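Local coordinates for oxidoreductase, zinc-binding dehydrogenase family (Myxococcus xanthus, PDB 5K1S), which acts as a zinc-containing medium-chain reductase involved in the alternative de novo biosynthesis of isovaleryl coenzyme A, at residues C166-A171 with G197-Q202; L188-S193 with A256-G261. All coordinates share one frame; numbering follows the deposited sequence.

Contact 1 of 2, residues C166-A171 with G197-Q202; sequences CTTGTA and GLSSVQ. With ZN (zinc ion), chain F.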
ATOM      1  N   CYS A 166      20.779  -5.053   6.723  1.00 58.17           N
ATOM      2  CA  CYS A 166      19.519  -5.671   7.118  1.00 57.77           C
ATOM      3  C   CYS A 166      18.848  -4.972   8.292  1.00 59.89           C
ATOM      4  O   CYS A 166      17.857  -5.493   8.814  1.00 59.71           O
ATOM      5  CB  CYS A 166      19.746  -7.143   7.457  1.00 55.69           C
ATOM      6  SG  CYS A 166      20.444  -8.075   6.094  1.00 53.40           S
ATOM      7  N   THR A 167      19.357  -3.818   8.718  1.00 58.19           N
ATOM      8  CA  THR A 167      18.718  -3.048   9.778  1.00 60.64           C
ATOM      9  C   THR A 167      18.570  -1.594   9.352  1.00 62.93           C
ATOM     10  O   THR A 167      17.483  -1.167   8.949  1.00 63.66           O
ATOM     11  CB  THR A 167      19.518  -3.147  11.077  1.00 61.68           C
ATOM     12  OG1 THR A 167      20.863  -2.714  10.847  1.00 62.09           O
ATOM     13  CG2 THR A 167      19.528  -4.580  11.588  1.00 59.75           C
ATOM     14  N   THR A 168      19.657  -0.825   9.431  1.00 58.53           N
ATOM     15  CA  THR A 168      19.605   0.569   9.005  1.00 60.81           C
ATOM     16  C   THR A 168      19.377   0.684   7.504  1.00 59.64           C
ATOM     17  O   THR A 168      18.707   1.619   7.052  1.00 61.11           O
ATOM     18  CB  THR A 168      20.893   1.288   9.402  1.00 62.43           C
ATOM     19  OG1 THR A 168      21.117   1.131  10.810  1.00 63.58           O
ATOM     20  CG2 THR A 168      20.808   2.773   9.069  1.00 65.02           C
ATOM     21  N   GLY A 169      19.926  -0.243   6.717  1.00 46.60           N
ATOM     22  CA  GLY A 169      19.651  -0.237   5.289  1.00 45.47           C
ATOM     23  C   GLY A 169      18.171  -0.386   4.997  1.00 45.40           C
ATOM     24  O   GLY A 169      17.598   0.368   4.205  1.00 46.27           O
ATOM     25  N   THR A 170      17.528  -1.359   5.643  1.00 53.05           N
ATOM     26  CA  THR A 170      16.088  -1.532   5.482  1.00 53.22           C
ATOM     27  C   THR A 170      15.331  -0.322   6.012  1.00 55.92           C
ATOM     28  O   THR A 170      14.316   0.085   5.436  1.00 56.56           O
ATOM     29  CB  THR A 170      15.634  -2.803   6.198  1.00 51.78           C
ATOM     30  OG1 THR A 170      16.372  -3.924   5.696  1.00 49.38           O
ATOM     31  CG2 THR A 170      14.141  -3.040   5.987  1.00 52.07           C
ATOM     32  N   ALA A 171      15.810   0.264   7.111  1.00 66.95           N
ATOM     33  CA  ALA A 171      15.142   1.428   7.683  1.00 69.77           C
ATOM     34  C   ALA A 171      15.110   2.586   6.694  1.00 70.66           C
ATOM     35  O   ALA A 171      14.077   3.247   6.535  1.00 71.91           O
ATOM     36  CB  ALA A 171      15.836   1.848   8.977  1.00 71.69           C
ATOM     37  N   GLY A 197      13.654  -2.236  13.813  1.00 48.87           N
ATOM     38  CA  GLY A 197      12.930  -1.240  14.586  1.00 51.84           C
ATOM     39  C   GLY A 197      13.845  -0.196  15.191  1.00 54.38           C
ATOM     40  O   GLY A 197      13.606   1.008  15.062  1.00 56.65           O
ATOM     41  N   LEU A 198      14.911  -0.641  15.860  1.00 69.32           N
ATOM     42  CA  LEU A 198      15.829   0.297  16.495  1.00 71.75           C
ATOM     43  C   LEU A 198      16.375   1.302  15.490  1.00 72.29           C
ATOM     44  O   LEU A 198      16.455   2.502  15.781  1.00 74.81           O
ATOM     45  CB  LEU A 198      16.971  -0.462  17.170  1.00 71.08           C
ATOM     46  CG  LEU A 198      16.578  -1.292  18.395  1.00 71.29           C
ATOM     47  CD1 LEU A 198      17.747  -2.150  18.855  1.00 70.42           C
ATOM     48  CD2 LEU A 198      16.098  -0.397  19.529  1.00 74.35           C
ATOM     49  N   SER A 199      16.755   0.837  14.300  1.00 63.98           N
ATOM     50  CA  SER A 199      17.249   1.756  13.281  1.00 64.42           C
ATOM     51  C   SER A 199      16.149   2.696  12.809  1.00 65.91           C
ATOM     52  O   SER A 199      16.396   3.886  12.579  1.00 67.73           O
ATOM     53  CB  SER A 199      17.831   0.975  12.104  1.00 61.51           C
ATOM     54  OG  SER A 199      19.020   0.300  12.479  1.00 60.43           O
ATOM     55  N   SER A 200      14.926   2.182  12.661  1.00 58.97           N
ATOM     56  CA  SER A 200      13.817   3.028  12.231  1.00 60.43           C
ATOM     57  C   SER A 200      13.512   4.101  13.268  1.00 63.62           C
ATOM     58  O   SER A 200      13.291   5.267  12.918  1.00 65.36           O
ATOM     59  CB  SER A 200      12.580   2.172  11.964  1.00 58.96           C
ATOM     60  OG  SER A 200      12.834   1.212  10.954  1.00 56.09           O
ATOM     61  N   VAL A 201      13.493   3.728  14.551  1.00 65.52           N
ATOM     62  CA  VAL A 201      13.257   4.701  15.617  1.00 68.51           C
ATOM     63  C   VAL A 201      14.236   5.862  15.492  1.00 69.97           C
ATOM     64  O   VAL A 201      13.842   7.032  15.423  1.00 71.95           O
ATOM     65  CB  VAL A 201      13.362   4.026  16.996  1.00 68.76           C
ATOM     66  CG1 VAL A 201      13.363   5.064  18.120  1.00 71.54           C
ATOM     67  CG2 VAL A 201      12.218   3.042  17.193  1.00 67.63           C
ATOM     68  N   GLN A 202      15.533   5.548  15.466  1.00 83.02           N
ATOM     69  CA  GLN A 202      16.546   6.592  15.353  1.00 84.30           C
ATOM     70  C   GLN A 202      16.343   7.412  14.087  1.00 84.33           C
ATOM     71  O   GLN A 202      16.361   8.648  14.122  1.00 86.33           O
ATOM     72  CB  GLN A 202      17.943   5.971  15.361  1.00 82.95           C
ATOM     73  CG  GLN A 202      18.271   5.173  16.608  1.00 82.89           C
ATOM     74  CD  GLN A 202      19.658   4.570  16.551  1.00 81.62           C
ATOM     75  OE1 GLN A 202      20.646   5.222  16.891  1.00 82.88           O
ATOM     76  NE2 GLN A 202      19.744   3.320  16.109  1.00 79.06           N
TER
HETATM   77 ZN    ZN F 402      19.302 -10.103   6.007  1.00 70.31          ZN
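Thr-168 and Ala-171 meet Ser-199 and Ser-200 in a small, buried helix-helix contact, in which helix 165-178 crosses helix 195-206 at -44° with the segment axes 8.0 Å apart. The alanine and serine side chains at the crossing are small, consistent with this close approach, and the CA atoms of Thr-168 and Ser-199 come within 5.0 Å. The contact is modest, burying 165 Å². The polar part is a hydroxyl pair. Thr-168 OG1 and Ser-199 OG share a hydrogen bond of 2.8 Å, and either may be the donor. Both oxygens stand anti to their own carbonyl carbons (chi1 -55° and -68°), a placing that turns them to each other between the helices and gives the buried serine hydroxyl a partner. The other helix of the pair, 195-206, follows the first strand of the Rossmann-type domain of this medium-chain dehydrogenase fold. Against it the Ala-171 methyl, CB, packs on Ser-199 CB at 3.8 Å and also lies 3.7 Å from Ser-200 OG, a hydroxyl that hydrogen-bonds back to Val-196 O in its own helix. Thr-167 CB lies against Ser-199 OG, while Thr-167 OG1 is held by Thr-163 O and Gln-328 NE2. One residue earlier, where a wider pi-type turn begins, Cys-166 SG binds zinc at 2.3 Å together with Cys-57 and His-79.

Contact 2 of 2, residues L188-S193 with A256-G261; sequences LITGAS and AVEIVG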
ATOM      1  N   LEU A 188       4.354   5.513  13.980  1.00 74.72           N
ATOM      2  CA  LEU A 188       4.120   4.319  14.778  1.00 72.48           C
ATOM      3  C   LEU A 188       5.031   3.207  14.278  1.00 70.15           C
ATOM      4  O   LEU A 188       5.086   2.940  13.073  1.00 68.37           O
ATOM      5  CB  LEU A 188       2.656   3.881  14.694  1.00 70.12           C
ATOM      6  CG  LEU A 188       2.302   2.572  15.404  1.00 67.65           C
ATOM      7  CD1 LEU A 188       2.559   2.683  16.899  1.00 68.73           C
ATOM      8  CD2 LEU A 188       0.856   2.194  15.131  1.00 65.50           C
ATOM      9  N   ILE A 189       5.745   2.566  15.198  1.00 65.54           N
ATOM     10  CA  ILE A 189       6.667   1.488  14.863  1.00 62.75           C
ATOM     11  C   ILE A 189       6.320   0.286  15.727  1.00 60.92           C
ATOM     12  O   ILE A 189       6.292   0.389  16.960  1.00 62.17           O
ATOM     13  CB  ILE A 189       8.136   1.896  15.072  1.00 63.52           C
ATOM     14  CG1 ILE A 189       8.464   3.146  14.248  1.00 65.07           C
ATOM     15  CG2 ILE A 189       9.064   0.743  14.692  1.00 60.38           C
ATOM     16  CD1 ILE A 189       9.853   3.710  14.496  1.00 65.86           C
ATOM     17  N   THR A 190       6.050  -0.845  15.085  1.00 63.58           N
ATOM     18  CA  THR A 190       5.872  -2.113  15.773  1.00 61.61           C
ATOM     19  C   THR A 190       7.180  -2.896  15.743  1.00 59.92           C
ATOM     20  O   THR A 190       8.046  -2.672  14.894  1.00 59.47           O
ATOM     21  CB  THR A 190       4.753  -2.937  15.131  1.00 59.77           C
ATOM     22  OG1 THR A 190       5.141  -3.336  13.811  1.00 58.32           O
ATOM     23  CG2 THR A 190       3.467  -2.124  15.054  1.00 61.04           C
ATOM     24  N   GLY A 191       7.313  -3.822  16.686  1.00 60.99           N
ATOM     25  CA  GLY A 191       8.565  -4.557  16.815  1.00 59.50           C
ATOM     26  C   GLY A 191       9.769  -3.649  16.916  1.00 61.10           C
ATOM     27  O   GLY A 191      10.843  -3.972  16.395  1.00 59.76           O
ATOM     28  N   ALA A 192       9.609  -2.502  17.581  1.00 73.63           N
ATOM     29  CA  ALA A 192      10.681  -1.517  17.634  1.00 75.62           C
ATOM     30  C   ALA A 192      11.937  -2.079  18.287  1.00 75.12           C
ATOM     31  O   ALA A 192      13.046  -1.620  17.992  1.00 75.55           O
ATOM     32  CB  ALA A 192      10.209  -0.271  18.382  1.00 79.19           C
ATOM     33  N   SER A 193      11.789  -3.066  19.172  1.00 74.02           N
ATOM     34  CA  SER A 193      12.937  -3.633  19.869  1.00 73.86           C
ATOM     35  C   SER A 193      13.847  -4.443  18.953  1.00 71.10           C
ATOM     36  O   SER A 193      14.956  -4.796  19.368  1.00 71.15           O
ATOM     37  CB  SER A 193      12.460  -4.511  21.027  1.00 73.56           C
ATOM     38  OG  SER A 193      11.556  -5.503  20.574  1.00 70.88           O
ATOM     39  N   ALA A 256       2.822   4.563   9.796  1.00 60.37           N
ATOM     40  CA  ALA A 256       3.122   3.428  10.658  1.00 59.01           C
ATOM     41  C   ALA A 256       4.120   2.515   9.962  1.00 55.69           C
ATOM     42  O   ALA A 256       3.968   2.212   8.774  1.00 52.43           O
ATOM     43  CB  ALA A 256       1.853   2.649  11.014  1.00 56.86           C
ATOM     44  N   VAL A 257       5.133   2.082  10.703  1.00 68.31           N
ATOM     45  CA  VAL A 257       6.135   1.142  10.213  1.00 65.14           C
ATOM     46  C   VAL A 257       5.767  -0.222  10.785  1.00 62.73           C
ATOM     47  O   VAL A 257       6.031  -0.511  11.957  1.00 64.66           O
ATOM     48  CB  VAL A 257       7.551   1.565  10.611  1.00 67.94           C
ATOM     49  CG1 VAL A 257       8.574   0.564  10.096  1.00 64.33           C
ATOM     50  CG2 VAL A 257       7.852   2.961  10.085  1.00 71.09           C
ATOM     51  N   GLU A 258       5.158  -1.068   9.958  1.00 69.94           N
ATOM     52  CA  GLU A 258       4.656  -2.368  10.404  1.00 68.02           C
ATOM     53  C   GLU A 258       5.741  -3.414  10.179  1.00 65.76           C
ATOM     54  O   GLU A 258       5.866  -3.975   9.089  1.00 62.76           O
ATOM     55  CB  GLU A 258       3.370  -2.728   9.666  1.00 65.84           C
ATOM     56  CG  GLU A 258       2.787  -4.078  10.060  1.00 64.26           C
ATOM     57  CD  GLU A 258       2.443  -4.164  11.538  1.00 66.62           C
ATOM     58  OE1 GLU A 258       1.305  -3.805  11.909  1.00 67.74           O
ATOM     59  OE2 GLU A 258       3.314  -4.585  12.328  1.00 67.44           O
ATOM     60  N   ILE A 259       6.524  -3.681  11.221  1.00 63.20           N
ATOM     61  CA  ILE A 259       7.566  -4.703  11.157  1.00 61.50           C
ATOM     62  C   ILE A 259       7.025  -6.067  11.563  1.00 59.90           C
ATOM     63  O   ILE A 259       7.358  -7.081  10.946  1.00 57.34           O
ATOM     64  CB  ILE A 259       8.759  -4.291  12.044  1.00 64.59           C
ATOM     65  CG1 ILE A 259       9.364  -2.974  11.550  1.00 66.45           C
ATOM     66  CG2 ILE A 259       9.818  -5.394  12.062  1.00 63.05           C
ATOM     67  CD1 ILE A 259      10.399  -2.382  12.487  1.00 70.66           C
ATOM     68  N   VAL A 260       6.199  -6.113  12.609  1.00 67.35           N
ATOM     69  CA  VAL A 260       5.673  -7.388  13.088  1.00 66.20           C
ATOM     70  C   VAL A 260       4.828  -8.050  12.008  1.00 63.32           C
ATOM     71  O   VAL A 260       5.047  -9.211  11.646  1.00 61.54           O
ATOM     72  CB  VAL A 260       4.871  -7.183  14.386  1.00 68.72           C
ATOM     73  CG1 VAL A 260       4.291  -8.502  14.872  1.00 68.39           C
ATOM     74  CG2 VAL A 260       5.750  -6.558  15.463  1.00 72.03           C
ATOM     75  N   GLY A 261       3.845  -7.323  11.484  1.00 47.96           N
ATOM     76  CA  GLY A 261       2.968  -7.856  10.461  1.00 46.53           C
ATOM     77  C   GLY A 261       1.597  -8.237  10.986  1.00 48.20           C
ATOM     78  O   GLY A 261       0.910  -7.419  11.605  1.00 50.21           O
TER
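Backbone pairing comes first: Leu-188 lies beside Ala-256 and Ile-189 beside Val-257 in parallel strands whose axes are 4.5 Å apart. Val-257 N donates to Leu-188 O, and Thr-190 N to Val-257 O at 3.1 Å. Apolar packing follows the two faces of the sheet. On one, Leu-188 CB meets Ala-256 CB at 4.0 Å; on the other, Ile-189 CG1 runs alongside Val-257 CB, and Ile-189 CG2 touches Ile-259 CD1 at 4.1 Å, beneath helix 195-206. These are the first and fourth strands of the six-stranded parallel sheet of a Rossmann fold, in strand order 3-2-1-4-5-6, and Gly-191, with positive phi, opens the glycine-rich turn after the first strand, where relatives bind the nucleotide. Its N lies against Val-260 CG2.

Polar side chains tie the strand ends together. Thr-190 OG1, set between its backbone N and carbonyl carbon (chi1 67°), donates to Glu-258 OE2 at 2.7 Å and accepts from Ile-259 N at 3.0 Å. The first bond of the Glu-258 side chain points away from 188-193, but a bend at chi2 (60°) brings the carboxylate back to Thr-190. Gly-261 N also reaches OE2, at 2.9 Å, from the opposite face of the carboxylate plane, while OE1 bonds to Thr-268 OG1. With an alanine in place of Glu-258, the Thr-190 hydroxyl and the Gly-261 amide would probably lose their common acceptor, leaving the turn 259-261 less firmly held to the strand end.

Read from the N terminus, the chain passes from helix 165-178 into strand 186-190, turns at 191-193 and enters helix 195-206, where contact 1 closes a loop of 25 intervening residues. Strand 186-190 lies inside that loop. Contact 2 closes a longer one, of 62 residues, when strand 253-258 arrives beside strand 186-190; since 197-202 falls within it, the segments alternate and the two loops cross rather than nest. Their centres are 11 Å apart and they touch: Gly-197 CA packs on Ile-259 CD1, and Val-201 N on Ile-189 CD1. Helix 195-206 thus touches both the zinc-bearing helix 165-178 and the parallel sheet, and joins them.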